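Local coordinates for protein restriction endonuclease S subunits (PDB 3OKG) that probably recognises the DNA target sequence as the specificity (S) subunit of a type I methyltransferase built from M and S polypeptides, at residues W228-L233 with N357-L362; V236-M241 with R317-L322; G287-S292 with T300-L305; R324-Y329 with R369-Y374. One frame throughout, in Å; residues are numbered along the deposited sequence.

Contact 1: W228-L233 with N357-L362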
loop_
_atom_site.group_PDB
_atom_site.type_symbol
_atom_site.label_atom_id
_atom_site.label_comp_id
_atom_site.label_asym_id
_atom_site.label_seq_id
_atom_site.Cartn_x
_atom_site.Cartn_y
_atom_site.Cartn_z
ATOM N N TRP A 228 34.474 12.838 -24.212
ATOM C CA TRP A 228 34.078 13.056 -22.832
ATOM C C TRP A 228 35.371 13.421 -22.140
ATOM O O TRP A 228 36.446 13.047 -22.605
ATOM C CB TRP A 228 33.575 11.755 -22.200
ATOM C CG TRP A 228 32.213 11.244 -22.635
ATOM C CD1 TRP A 228 31.660 11.290 -23.888
ATOM C CD2 TRP A 228 31.260 10.556 -21.798
ATOM N NE1 TRP A 228 30.409 10.694 -23.871
ATOM C CE2 TRP A 228 30.155 10.217 -22.609
ATOM C CE3 TRP A 228 31.247 10.186 -20.444
ATOM C CZ2 TRP A 228 29.025 9.546 -22.099
ATOM C CZ3 TRP A 228 30.128 9.506 -19.942
ATOM C CH2 TRP A 228 29.042 9.195 -20.773
ATOM N N ARG A 229 35.287 14.126 -21.021
ATOM C CA ARG A 229 36.468 14.378 -20.209
ATOM C C ARG A 229 36.161 14.154 -18.751
ATOM O O ARG A 229 35.054 14.476 -18.281
ATOM C CB ARG A 229 36.953 15.824 -20.378
ATOM C CG ARG A 229 37.612 16.146 -21.708
ATOM C CD ARG A 229 37.896 17.644 -21.833
ATOM N NE ARG A 229 36.668 18.409 -21.643
ATOM C CZ ARG A 229 36.498 19.342 -20.713
ATOM N NH1 ARG A 229 37.498 19.652 -19.894
ATOM N NH2 ARG A 229 35.334 19.978 -20.617
ATOM N N TRP A 230 37.138 13.617 -18.030
ATOM C CA TRP A 230 37.104 13.652 -16.582
ATOM C C TRP A 230 37.431 15.060 -16.068
ATOM O O TRP A 230 38.531 15.553 -16.287
ATOM C CB TRP A 230 38.108 12.671 -16.018
ATOM C CG TRP A 230 37.623 11.271 -16.023
ATOM C CD1 TRP A 230 38.070 10.238 -16.813
ATOM C CD2 TRP A 230 36.574 10.737 -15.213
ATOM N NE1 TRP A 230 37.377 9.088 -16.513
ATOM C CE2 TRP A 230 36.443 9.368 -15.545
ATOM C CE3 TRP A 230 35.736 11.278 -14.230
ATOM C CZ2 TRP A 230 35.495 8.537 -14.937
ATOM C CZ3 TRP A 230 34.800 10.453 -13.617
ATOM C CH2 TRP A 230 34.688 9.092 -13.978
ATOM N N VAL A 231 36.487 15.707 -15.387
ATOM C CA VAL A 231 36.732 17.038 -14.809
ATOM C C VAL A 231 36.472 17.042 -13.316
ATOM O O VAL A 231 35.766 16.178 -12.793
ATOM C CB VAL A 231 35.871 18.127 -15.472
ATOM C CG1 VAL A 231 36.115 18.167 -16.979
ATOM C CG2 VAL A 231 34.381 17.882 -15.185
ATOM N N ARG A 232 37.020 18.037 -12.626
ATOM C CA ARG A 232 36.721 18.245 -11.214
ATOM C C ARG A 232 35.494 19.146 -11.107
ATOM O O ARG A 232 35.410 20.162 -11.794
ATOM C CB ARG A 232 37.911 18.882 -10.497
ATOM C CG ARG A 232 39.159 18.014 -10.474
ATOM C CD ARG A 232 40.381 18.814 -10.050
ATOM N NE ARG A 232 40.540 20.029 -10.844
ATOM C CZ ARG A 232 41.193 20.086 -12.000
ATOM N NH1 ARG A 232 41.289 21.236 -12.654
ATOM N NH2 ARG A 232 41.752 18.994 -12.503
ATOM N N LEU A 233 34.541 18.772 -10.258
ATOM C CA LEU A 233 33.279 19.511 -10.188
ATOM C C LEU A 233 33.557 21.018 -10.129
ATOM O O LEU A 233 32.848 21.816 -10.758
ATOM C CB LEU A 233 32.485 19.088 -8.944
ATOM C CG LEU A 233 31.059 19.622 -8.842
ATOM C CD1 LEU A 233 30.262 19.293 -10.113
ATOM C CD2 LEU A 233 30.380 19.059 -7.597
ATOM N N ASN A 357 36.631 19.027 -5.516
ATOM C CA ASN A 357 37.597 18.003 -5.914
ATOM C C ASN A 357 36.977 16.707 -6.432
ATOM O O ASN A 357 37.694 15.824 -6.906
ATOM C CB ASN A 357 38.500 17.654 -4.735
ATOM C CG ASN A 357 39.617 18.645 -4.543
ATOM O OD1 ASN A 357 39.926 19.425 -5.443
ATOM N ND2 ASN A 357 40.241 18.612 -3.368
ATOM N N VAL A 358 35.662 16.583 -6.296
ATOM C CA VAL A 358 34.919 15.428 -6.814
ATOM C C VAL A 358 35.115 15.318 -8.315
ATOM O O VAL A 358 34.791 16.256 -9.040
ATOM C CB VAL A 358 33.408 15.610 -6.530
ATOM C CG1 VAL A 358 32.592 14.521 -7.210
ATOM C CG2 VAL A 358 33.158 15.631 -5.020
ATOM N N PHE A 359 35.642 14.193 -8.808
ATOM C CA PHE A 359 35.678 13.995 -10.260
ATOM C C PHE A 359 34.313 13.568 -10.816
ATOM O O PHE A 359 33.626 12.783 -10.189
ATOM C CB PHE A 359 36.731 12.954 -10.655
ATOM C CG PHE A 359 38.070 13.558 -10.955
ATOM C CD1 PHE A 359 38.304 14.172 -12.187
ATOM C CD2 PHE A 359 39.063 13.565 -9.991
ATOM C CE1 PHE A 359 39.536 14.761 -12.467
ATOM C CE2 PHE A 359 40.292 14.145 -10.257
ATOM C CZ PHE A 359 40.526 14.748 -11.503
ATOM N N ILE A 360 33.955 14.074 -11.996
ATOM C CA ILE A 360 32.712 13.693 -12.668
ATOM C C ILE A 360 33.008 13.505 -14.148
ATOM O O ILE A 360 33.758 14.294 -14.735
ATOM C CB ILE A 360 31.602 14.792 -12.448
ATOM C CG1 ILE A 360 30.252 14.399 -13.093
ATOM C CG2 ILE A 360 32.066 16.181 -12.966
ATOM C CD1 ILE A 360 29.115 15.433 -12.768
ATOM N N PRO A 361 32.428 12.458 -14.772
ATOM C CA PRO A 361 32.692 12.311 -16.202
ATOM C C PRO A 361 31.807 13.306 -16.932
ATOM O O PRO A 361 30.644 13.505 -16.593
ATOM C CB PRO A 361 32.224 10.876 -16.519
ATOM C CG PRO A 361 31.453 10.384 -15.273
ATOM C CD PRO A 361 31.397 11.526 -14.281
ATOM N N LEU A 362 32.348 13.939 -17.946
ATOM C CA LEU A 362 31.652 15.030 -18.569
ATOM C C LEU A 362 31.556 14.854 -20.065
ATOM O O LEU A 362 32.516 15.174 -20.788
ATOM C CB LEU A 362 32.337 16.379 -18.222
ATOM C CG LEU A 362 31.516 17.612 -18.626
ATOM C CD1 LEU A 362 30.380 17.879 -17.592
ATOM C CD2 LEU A 362 32.408 18.847 -18.779
#

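Contact 2: V236-M241 with R317-L322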
loop_
_atom_site.group_PDB
_atom_site.type_symbol
_atom_site.label_atom_id
_atom_site.label_comp_id
_atom_site.label_asym_id
_atom_site.label_seq_id
_atom_site.Cartn_x
_atom_site.Cartn_y
_atom_site.Cartn_z
ATOM N N VAL A 236 33.471 22.961 -13.497
ATOM C CA VAL A 236 32.269 23.132 -14.298
ATOM C C VAL A 236 31.043 23.519 -13.425
ATOM O O VAL A 236 29.896 23.451 -13.872
ATOM C CB VAL A 236 32.012 21.831 -15.099
ATOM C CG1 VAL A 236 33.193 21.590 -16.078
ATOM C CG2 VAL A 236 31.916 20.647 -14.143
ATOM N N CYS A 237 31.308 23.949 -12.197
ATOM C CA CYS A 237 30.247 24.212 -11.229
ATOM C C CYS A 237 30.695 25.260 -10.207
ATOM O O CYS A 237 31.798 25.169 -9.651
ATOM C CB CYS A 237 29.866 22.901 -10.525
ATOM S SG CYS A 237 28.254 22.919 -9.708
ATOM N N ASP A 238 29.855 26.272 -9.979
ATOM C CA ASP A 238 30.102 27.219 -8.889
ATOM C C ASP A 238 29.617 26.574 -7.602
ATOM O O ASP A 238 28.503 26.037 -7.555
ATOM C CB ASP A 238 29.341 28.525 -9.107
ATOM C CG ASP A 238 29.778 29.253 -10.358
ATOM O OD1 ASP A 238 30.957 29.133 -10.728
ATOM O OD2 ASP A 238 28.940 29.940 -10.973
ATOM N N ILE A 239 30.452 26.607 -6.569
ATOM C CA ILE A 239 30.102 26.006 -5.291
ATOM C C ILE A 239 30.048 27.084 -4.211
ATOM O O ILE A 239 30.988 27.854 -4.040
ATOM C CB ILE A 239 31.102 24.925 -4.894
ATOM C CG1 ILE A 239 31.170 23.846 -5.989
ATOM C CG2 ILE A 239 30.718 24.301 -3.584
ATOM C CD1 ILE A 239 32.053 22.685 -5.625
ATOM N N ILE A 240 28.945 27.106 -3.481
ATOM C CA ILE A 240 28.633 28.143 -2.495
ATOM C C ILE A 240 28.326 27.447 -1.165
ATOM O O ILE A 240 27.335 26.732 -1.071
ATOM C CB ILE A 240 27.355 28.890 -2.945
ATOM C CG1 ILE A 240 27.562 29.551 -4.314
ATOM C CG2 ILE A 240 26.896 29.900 -1.902
ATOM C CD1 ILE A 240 27.038 28.725 -5.501
ATOM N N MET A 241 29.170 27.611 -0.147
ATOM C CA MET A 241 28.878 27.000 1.153
ATOM C C MET A 241 27.919 27.916 1.925
ATOM O O MET A 241 28.174 29.106 2.055
ATOM C CB MET A 241 30.145 26.795 1.981
ATOM C CG MET A 241 31.222 25.917 1.364
ATOM S SD MET A 241 30.687 24.227 1.057
ATOM C CE MET A 241 30.026 24.438 -0.579
ATOM N N ARG A 317 26.035 25.466 -8.664
ATOM C CA ARG A 317 25.444 26.095 -9.831
ATOM C C ARG A 317 26.254 25.701 -11.042
ATOM O O ARG A 317 27.383 26.162 -11.207
ATOM C CB ARG A 317 25.409 27.610 -9.707
ATOM C CG ARG A 317 24.647 28.260 -10.857
ATOM C CD ARG A 317 24.458 29.750 -10.644
ATOM N NE ARG A 317 23.604 30.042 -9.490
ATOM C CZ ARG A 317 23.912 30.898 -8.517
ATOM N NH1 ARG A 317 25.056 31.574 -8.550
ATOM N NH2 ARG A 317 23.069 31.090 -7.516
ATOM N N PRO A 318 25.685 24.824 -11.875
ATOM C CA PRO A 318 26.391 24.293 -13.045
ATOM C C PRO A 318 26.785 25.413 -14.000
ATOM O O PRO A 318 26.014 26.336 -14.233
ATOM C CB PRO A 318 25.349 23.407 -13.717
ATOM C CG PRO A 318 24.394 23.026 -12.619
ATOM C CD PRO A 318 24.360 24.208 -11.684
ATOM N N ARG A 319 27.984 25.327 -14.553
ATOM C CA ARG A 319 28.392 26.251 -15.598
ATOM C C ARG A 319 27.818 25.741 -16.902
ATOM O O ARG A 319 27.112 24.730 -16.910
ATOM C CB ARG A 319 29.923 26.374 -15.613
ATOM C CG ARG A 319 30.414 26.952 -14.290
ATOM C CD ARG A 319 31.877 27.365 -14.279
ATOM N NE ARG A 319 32.337 27.513 -12.896
ATOM C CZ ARG A 319 33.600 27.702 -12.528
ATOM N NH1 ARG A 319 34.563 27.781 -13.441
ATOM N NH2 ARG A 319 33.900 27.815 -11.238
ATOM N N ASP A 320 28.107 26.413 -18.011
ATOM C CA ASP A 320 27.427 26.074 -19.258
ATOM C C ASP A 320 27.725 24.653 -19.749
ATOM O O ASP A 320 26.905 24.063 -20.433
ATOM C CB ASP A 320 27.749 27.082 -20.366
ATOM C CG ASP A 320 27.350 28.497 -19.999
ATOM O OD1 ASP A 320 26.368 28.660 -19.247
ATOM O OD2 ASP A 320 28.023 29.442 -20.466
ATOM N N SER A 321 28.886 24.104 -19.413
ATOM C CA SER A 321 29.236 22.784 -19.954
ATOM C C SER A 321 28.632 21.622 -19.164
ATOM O O SER A 321 28.912 20.470 -19.474
ATOM C CB SER A 321 30.750 22.602 -20.023
ATOM O OG SER A 321 31.296 22.519 -18.717
ATOM N N LEU A 322 27.833 21.922 -18.142
ATOM C CA LEU A 322 27.287 20.884 -17.260
ATOM C C LEU A 322 25.770 21.044 -17.110
ATOM O O LEU A 322 25.293 22.112 -16.713
ATOM C CB LEU A 322 27.957 20.933 -15.881
ATOM C CG LEU A 322 27.360 20.050 -14.763
ATOM C CD1 LEU A 322 27.584 18.558 -15.068
ATOM C CD2 LEU A 322 27.991 20.387 -13.419
#

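Contact 3: G287-S292 with T300-L305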
loop_
_atom_site.group_PDB
_atom_site.type_symbol
_atom_site.label_atom_id
_atom_site.label_comp_id
_atom_site.label_asym_id
_atom_site.label_seq_id
_atom_site.Cartn_x
_atom_site.Cartn_y
_atom_site.Cartn_z
ATOM N N GLY A 287 17.307 26.326 -10.426
ATOM C CA GLY A 287 18.249 25.491 -11.136
ATOM C C GLY A 287 19.212 24.863 -10.154
ATOM O O GLY A 287 19.229 23.646 -9.995
ATOM N N ASP A 288 19.992 25.695 -9.471
ATOM C CA ASP A 288 21.045 25.193 -8.597
ATOM C C ASP A 288 20.638 23.988 -7.778
ATOM O O ASP A 288 19.510 23.892 -7.284
ATOM C CB ASP A 288 21.507 26.243 -7.587
ATOM C CG ASP A 288 21.861 27.560 -8.235
ATOM O OD1 ASP A 288 22.012 27.602 -9.471
ATOM O OD2 ASP A 288 21.971 28.564 -7.499
ATOM N N VAL A 289 21.584 23.073 -7.627
ATOM C CA VAL A 289 21.389 21.880 -6.839
ATOM C C VAL A 289 21.776 22.193 -5.416
ATOM O O VAL A 289 22.780 22.868 -5.180
ATOM C CB VAL A 289 22.269 20.725 -7.409
ATOM C CG1 VAL A 289 22.229 19.505 -6.494
ATOM C CG2 VAL A 289 21.794 20.357 -8.831
ATOM N N LEU A 290 20.974 21.738 -4.459
ATOM C CA LEU A 290 21.285 21.947 -3.050
ATOM C C LEU A 290 21.772 20.628 -2.496
ATOM O O LEU A 290 21.247 19.571 -2.846
ATOM C CB LEU A 290 20.044 22.429 -2.263
ATOM C CG LEU A 290 19.311 23.666 -2.795
ATOM C CD1 LEU A 290 17.993 23.878 -2.070
ATOM C CD2 LEU A 290 20.179 24.922 -2.689
ATOM N N ILE A 291 22.766 20.671 -1.626
ATOM C CA ILE A 291 23.297 19.433 -1.069
ATOM C C ILE A 291 23.567 19.611 0.418
ATOM O O ILE A 291 23.978 20.683 0.844
ATOM C CB ILE A 291 24.568 18.988 -1.813
ATOM C CG1 ILE A 291 25.025 17.609 -1.339
ATOM C CG2 ILE A 291 25.673 20.030 -1.668
ATOM C CD1 ILE A 291 25.925 16.906 -2.334
ATOM N N SER A 292 23.306 18.569 1.205
ATOM C CA SER A 292 23.490 18.642 2.647
ATOM C C SER A 292 24.952 18.437 2.970
ATOM O O SER A 292 25.550 17.471 2.529
ATOM C CB SER A 292 22.656 17.577 3.355
ATOM O OG SER A 292 22.974 17.522 4.735
ATOM N N THR A 300 20.149 15.549 -1.376
ATOM C CA THR A 300 20.035 16.542 -2.431
ATOM C C THR A 300 18.615 17.086 -2.692
ATOM O O THR A 300 17.610 16.386 -2.531
ATOM C CB THR A 300 20.550 15.902 -3.745
ATOM O OG1 THR A 300 21.865 16.389 -4.043
ATOM C CG2 THR A 300 19.625 16.212 -4.881
ATOM N N ASN A 301 18.550 18.349 -3.104
ATOM C CA ASN A 301 17.340 18.952 -3.645
ATOM C C ASN A 301 17.694 19.919 -4.776
ATOM O O ASN A 301 18.859 20.213 -5.014
ATOM C CB ASN A 301 16.577 19.730 -2.559
ATOM C CG ASN A 301 15.270 19.054 -2.137
ATOM O OD1 ASN A 301 15.158 17.828 -2.099
ATOM N ND2 ASN A 301 14.282 19.866 -1.807
ATOM N N VAL A 302 16.688 20.435 -5.464
ATOM C CA VAL A 302 16.917 21.495 -6.441
ATOM C C VAL A 302 16.157 22.751 -6.039
ATOM O O VAL A 302 15.009 22.677 -5.611
ATOM C CB VAL A 302 16.472 21.063 -7.849
ATOM C CG1 VAL A 302 16.265 22.271 -8.754
ATOM C CG2 VAL A 302 17.491 20.091 -8.448
ATOM N N ALA A 303 16.797 23.903 -6.181
ATOM C CA ALA A 303 16.139 25.174 -5.875
ATOM C C ALA A 303 15.144 25.530 -6.963
ATOM O O ALA A 303 15.477 25.478 -8.142
ATOM C CB ALA A 303 17.167 26.287 -5.743
ATOM N N ASN A 304 13.926 25.905 -6.581
ATOM C CA ASN A 304 12.982 26.430 -7.575
ATOM C C ASN A 304 12.707 27.923 -7.439
ATOM O O ASN A 304 11.951 28.490 -8.232
ATOM C CB ASN A 304 11.671 25.631 -7.629
ATOM C CG ASN A 304 11.089 25.336 -6.252
ATOM O OD1 ASN A 304 10.139 24.555 -6.129
ATOM N ND2 ASN A 304 11.650 25.953 -5.215
ATOM N N LEU A 305 13.337 28.554 -6.449
ATOM C CA LEU A 305 13.184 29.989 -6.224
ATOM C C LEU A 305 14.496 30.582 -5.728
ATOM O O LEU A 305 15.293 29.892 -5.092
ATOM C CB LEU A 305 12.104 30.252 -5.165
ATOM C CG LEU A 305 10.628 30.169 -5.538
ATOM C CD1 LEU A 305 10.403 30.708 -6.941
ATOM C CD2 LEU A 305 10.122 28.742 -5.413
#

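Contact 4: R324-Y329 with R369-Y374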
loop_
_atom_site.group_PDB
_atom_site.type_symbol
_atom_site.label_atom_id
_atom_site.label_comp_id
_atom_site.label_asym_id
_atom_site.label_seq_id
_atom_site.Cartn_x
_atom_site.Cartn_y
_atom_site.Cartn_z
ATOM N N ARG A 324 22.230 20.474 -15.370
ATOM C CA ARG A 324 21.760 20.360 -14.002
ATOM C C ARG A 324 21.439 18.916 -13.658
ATOM O O ARG A 324 21.831 18.379 -12.613
ATOM C CB ARG A 324 20.465 21.179 -13.862
ATOM C CG ARG A 324 19.750 20.925 -12.572
ATOM C CD ARG A 324 18.921 22.127 -12.181
ATOM N NE ARG A 324 17.557 22.089 -12.685
ATOM C CZ ARG A 324 17.184 22.592 -13.851
ATOM N NH1 ARG A 324 18.088 23.157 -14.645
ATOM N NH2 ARG A 324 15.904 22.529 -14.218
ATOM N N PHE A 325 20.685 18.286 -14.541
ATOM C CA PHE A 325 20.225 16.932 -14.252
ATOM C C PHE A 325 21.290 15.848 -14.378
ATOM O O PHE A 325 21.172 14.789 -13.750
ATOM C CB PHE A 325 18.963 16.632 -15.049
ATOM C CG PHE A 325 17.777 17.429 -14.554
ATOM C CD1 PHE A 325 17.370 17.308 -13.235
ATOM C CD2 PHE A 325 17.108 18.312 -15.382
ATOM C CE1 PHE A 325 16.280 18.048 -12.745
ATOM C CE2 PHE A 325 16.029 19.052 -14.909
ATOM C CZ PHE A 325 15.625 18.921 -13.582
ATOM N N TRP A 326 22.347 16.126 -15.144
ATOM C CA TRP A 326 23.521 15.208 -15.165
ATOM C C TRP A 326 24.171 15.212 -13.787
ATOM O O TRP A 326 24.453 14.156 -13.196
ATOM C CB TRP A 326 24.528 15.656 -16.238
ATOM C CG TRP A 326 25.747 14.766 -16.393
ATOM C CD1 TRP A 326 27.046 15.061 -16.013
ATOM C CD2 TRP A 326 25.794 13.459 -16.988
ATOM N NE1 TRP A 326 27.890 14.015 -16.342
ATOM C CE2 TRP A 326 27.150 13.026 -16.955
ATOM C CE3 TRP A 326 24.832 12.625 -17.583
ATOM C CZ2 TRP A 326 27.551 11.784 -17.444
ATOM C CZ3 TRP A 326 25.238 11.385 -18.078
ATOM C CH2 TRP A 326 26.585 10.980 -18.010
ATOM N N LEU A 327 24.392 16.422 -13.274
ATOM C CA LEU A 327 24.930 16.614 -11.931
ATOM C C LEU A 327 24.071 15.917 -10.872
ATOM O O LEU A 327 24.578 15.205 -10.007
ATOM C CB LEU A 327 24.998 18.112 -11.605
ATOM C CG LEU A 327 25.501 18.461 -10.203
ATOM C CD1 LEU A 327 26.852 17.800 -9.944
ATOM C CD2 LEU A 327 25.598 19.974 -10.027
ATOM N N LEU A 328 22.760 16.132 -10.945
ATOM C CA LEU A 328 21.841 15.552 -9.975
ATOM C C LEU A 328 21.896 14.024 -9.950
ATOM O O LEU A 328 21.955 13.413 -8.877
ATOM C CB LEU A 328 20.406 16.007 -10.270
ATOM C CG LEU A 328 19.435 15.841 -9.104
ATOM C CD1 LEU A 328 19.968 16.588 -7.907
ATOM C CD2 LEU A 328 18.027 16.362 -9.468
ATOM N N TYR A 329 21.831 13.395 -11.116
ATOM C CA TYR A 329 21.944 11.938 -11.163
ATOM C C TYR A 329 23.259 11.451 -10.572
ATOM O O TYR A 329 23.309 10.431 -9.884
ATOM C CB TYR A 329 21.834 11.428 -12.588
ATOM C CG TYR A 329 20.409 11.154 -13.000
ATOM C CD1 TYR A 329 19.820 11.872 -14.033
ATOM C CD2 TYR A 329 19.650 10.188 -12.339
ATOM C CE1 TYR A 329 18.505 11.632 -14.419
ATOM C CE2 TYR A 329 18.327 9.943 -12.709
ATOM C CZ TYR A 329 17.769 10.675 -13.738
ATOM O OH TYR A 329 16.472 10.439 -14.111
ATOM N N ARG A 369 22.355 15.234 -22.300
ATOM C CA ARG A 369 20.904 15.344 -22.403
ATOM C C ARG A 369 20.293 14.025 -22.891
ATOM O O ARG A 369 19.270 13.583 -22.376
ATOM C CB ARG A 369 20.488 16.520 -23.298
ATOM C CG ARG A 369 20.698 17.886 -22.621
ATOM C CD ARG A 369 20.080 19.034 -23.432
ATOM N NE ARG A 369 20.703 19.159 -24.747
ATOM C CZ ARG A 369 21.583 20.105 -25.076
ATOM N NH1 ARG A 369 21.939 21.025 -24.184
ATOM N NH2 ARG A 369 22.102 20.129 -26.302
ATOM N N ARG A 370 20.943 13.407 -23.873
ATOM C CA ARG A 370 20.503 12.112 -24.427
ATOM C C ARG A 370 20.427 11.027 -23.344
ATOM O O ARG A 370 19.452 10.280 -23.263
ATOM C CB ARG A 370 21.454 11.672 -25.557
ATOM C CG ARG A 370 20.979 10.453 -26.372
ATOM C CD ARG A 370 22.047 9.987 -27.377
ATOM N NE ARG A 370 23.130 9.289 -26.689
ATOM C CZ ARG A 370 23.076 8.013 -26.322
ATOM N NH1 ARG A 370 21.998 7.278 -26.597
ATOM N NH2 ARG A 370 24.093 7.465 -25.676
ATOM N N ILE A 371 21.456 10.958 -22.506
ATOM C CA ILE A 371 21.518 9.997 -21.417
ATOM C C ILE A 371 20.539 10.337 -20.290
ATOM O O ILE A 371 19.883 9.445 -19.754
ATOM C CB ILE A 371 22.956 9.883 -20.843
ATOM C CG1 ILE A 371 23.892 9.292 -21.896
ATOM C CG2 ILE A 371 22.967 9.016 -19.587
ATOM C CD1 ILE A 371 25.369 9.344 -21.492
ATOM N N VAL A 372 20.402 11.620 -19.960
ATOM C CA VAL A 372 19.407 12.049 -18.954
ATOM C C VAL A 372 17.976 11.649 -19.384
ATOM O O VAL A 372 17.154 11.226 -18.570
ATOM C CB VAL A 372 19.478 13.578 -18.650
ATOM C CG1 VAL A 372 18.223 14.071 -17.961
ATOM C CG2 VAL A 372 20.680 13.899 -17.733
ATOM N N ALA A 373 17.676 11.787 -20.665
ATOM C CA ALA A 373 16.350 11.390 -21.149
ATOM C C ALA A 373 16.103 9.889 -20.887
ATOM O O ALA A 373 15.026 9.482 -20.463
ATOM C CB ALA A 373 16.220 11.708 -22.613
ATOM N N TYR A 374 17.124 9.074 -21.112
ATOM C CA TYR A 374 17.020 7.642 -20.856
ATOM C C TYR A 374 16.826 7.319 -19.373
ATOM O O TYR A 374 15.946 6.544 -19.018
ATOM C CB TYR A 374 18.229 6.900 -21.418
ATOM C CG TYR A 374 18.315 5.467 -20.965
ATOM C CD1 TYR A 374 17.419 4.510 -21.452
ATOM C CD2 TYR A 374 19.288 5.063 -20.066
ATOM C CE1 TYR A 374 17.484 3.182 -21.041
ATOM C CE2 TYR A 374 19.374 3.724 -19.653
ATOM C CZ TYR A 374 18.469 2.793 -20.146
ATOM O OH TYR A 374 18.538 1.474 -19.741
#

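Contact 1: W228-L233 with N357-L362
W230 lays the six-membered ring of its indole against P361, whose CB stands 4.0 Å from the centroid of that ring in a CH-pi contact over one face. With CG anti to its own carbonyl carbon (chi1 -80°), the W230 indole swings across the neighbouring strand until its CZ3 comes within 3.3 Å of P361 N. Proline suits this non-hydrogen-bonded position, where a backbone N-H would not point at the partner strand. The indole NE1 is taken up elsewhere, by the carbonyl of A222. On the same face R232 and F359 lie side by side and point the same way: R232 CG sits over the phenyl ring, 3.9 Å from its centroid, while the guanidinium plane stands at 86° to the ring. Replacing F359 by an alanine would take away the flat surface under R232 CG, probably leaving that arginine's stem free to turn and a gap beside V231 O. The backbones beneath form a two-stranded antiparallel ribbon in the second DNA specificity domain. V231 N donates to I360 O almost straight (3.1 Å, 172°), and I360 N returns a bond to V231 O. Beyond the paired strands, L233 N reaches V358 O at 2.8 Å. On the other face V231 CG2 meets I360 CG2 at 3.6 Å, while L362 CD2 lies beside R229 NH2. V236 packs against both V231 and L362.

Contact 2: V236-M241 with R317-L322
R317 and D238 form an antiparallel hydrogen-bonded pair, R317 N donating to D238 O at 2.8 Å, with D238 N answering to R317 O. The R317 guanidinium makes its salt bridge with D288, through NH2. P318 follows in a non-hydrogen-bonded position opposite C237, where a missing N-H costs nothing; the small C237 side chain sets SG close against the backbone, 3.5 Å from R317 N. R319 N then donates to V236 O at 2.8 Å, nearly straight (172°). Its extended side chain runs alongside the backbone of V236 and C237, bringing NE to within 3.0 Å of D238 OD1 and NH2 to 3.3 Å from the same oxygen. Both bonds of this salt bridge are weak and bent, two N-H groups sharing OD1, and the carboxylate and guanidinium planes lie 44° apart. Without the D238 carboxylate, as with an alanine here, the R319 guanidinium would probably lose its anionic mate in this contact. A type I turn from R319 to L322 brings S321 OG against V236 CG1 and L322 CD2 to 4.0 Å from V236 CG2. Strand 237-241 is an outer strand of its sheet, beside 313-318; helix 352-357 covers I239 and M241, while L362 of strand 359-362 packs on V236 and L322.

Contact 3: G287-S292 with T300-L305
G287 and A303 close one end of this ladder, G287 N donating to A303 O at 3.0 Å. Glycine suits the bend: its backbone angles (phi 115°, psi -63°) would press a CB against the preceding carbonyl oxygen. Next to it A303 N meets D288 O at 2.9 Å, and L290 and N301 exchange backbone bonds, L290 N reaching N301 O at 2.7 Å. These short bonds are the tight part, and they make a beta hairpin of strands 289-292 and 300-302 at one side of a four-stranded antiparallel sheet. V302 CG1, anti to the backbone N, lies 3.5 Å from G287 O. Elsewhere the side chains meet more loosely. V289 CG2 is 4.3 Å from V302 CG2, beta-branched valines that suit extended strands, and L290 CD1 only grazes the CB of A303 at 4.5 Å. At the far end the partly exposed T300 turns OG1 toward L290 O for a weak bond of 3.5 Å. Helix 324-333 covers the face carrying T300, V289 and V302, through L327, L328 and L331.

Contact 4: R324-Y329 with R369-Y374
V372 gives up the most surface in this contact, pushing its two methyls at the helix that carries F325, W326 and Y329. CG1 meets F325 CB at 3.9 Å. CG2, which is anti to V372's own carbonyl carbon, is set against the backbone of the other helix, 3.8 Å from W326 N. The same methyl lies near the plane of two aromatic rings, at the edge of the W326 indole and 4.3 Å from CD1 of Y329. A beta-branched residue suits this place because its twin methyls can serve F325 with one branch and the backbone and rings with the other. W326 is the second main contributor. With CG anti to the backbone N (chi1 -178°), its indole reaches across to I371, and its CZ3 edge touches I371 CG2 at 3.6 Å. I371 CD1 approaches CZ3 and CH2 of W326 at 4.0 Å from out of the plane, so two branches of the isoleucine meet the benzo rim. The axes of the two short segments approach to 9.6 Å, their N-to-C directions 56° apart. Helix 365-388 enters the predicted coiled coil here, one of the long helices that separate the two DNA specificity domains in this family, and I371 also packs on V216 of helix 174-216. W326 NE1 donates to P361 O, whereas Y329 OH is hydrogen-bonded to D376, further along helix 365-388.

How the contacts relate
From the N-terminal side, contact 1 opens at 228-233 and contact 2 at 236-241, joined by the short helix 233-236. The chain then forms the hairpin of contact 3, which lies wholly within the loop that contact 2 closes at 317-322. Contact 4 opens almost at once, at 324-329, so contacts 2 and 4 are in series. Contact 1 closes only at 357-362, enclosing contacts 2 and 3, and contact 4 closes later, at 369-374; contacts 1 and 4 therefore cross. Helix 324-333 touches all of contacts 1 to 3, with L327 against L233 and C237 and L328 against T300. It thereby ties the two-stranded ribbon and the four-stranded sheet to the long helix 365-388.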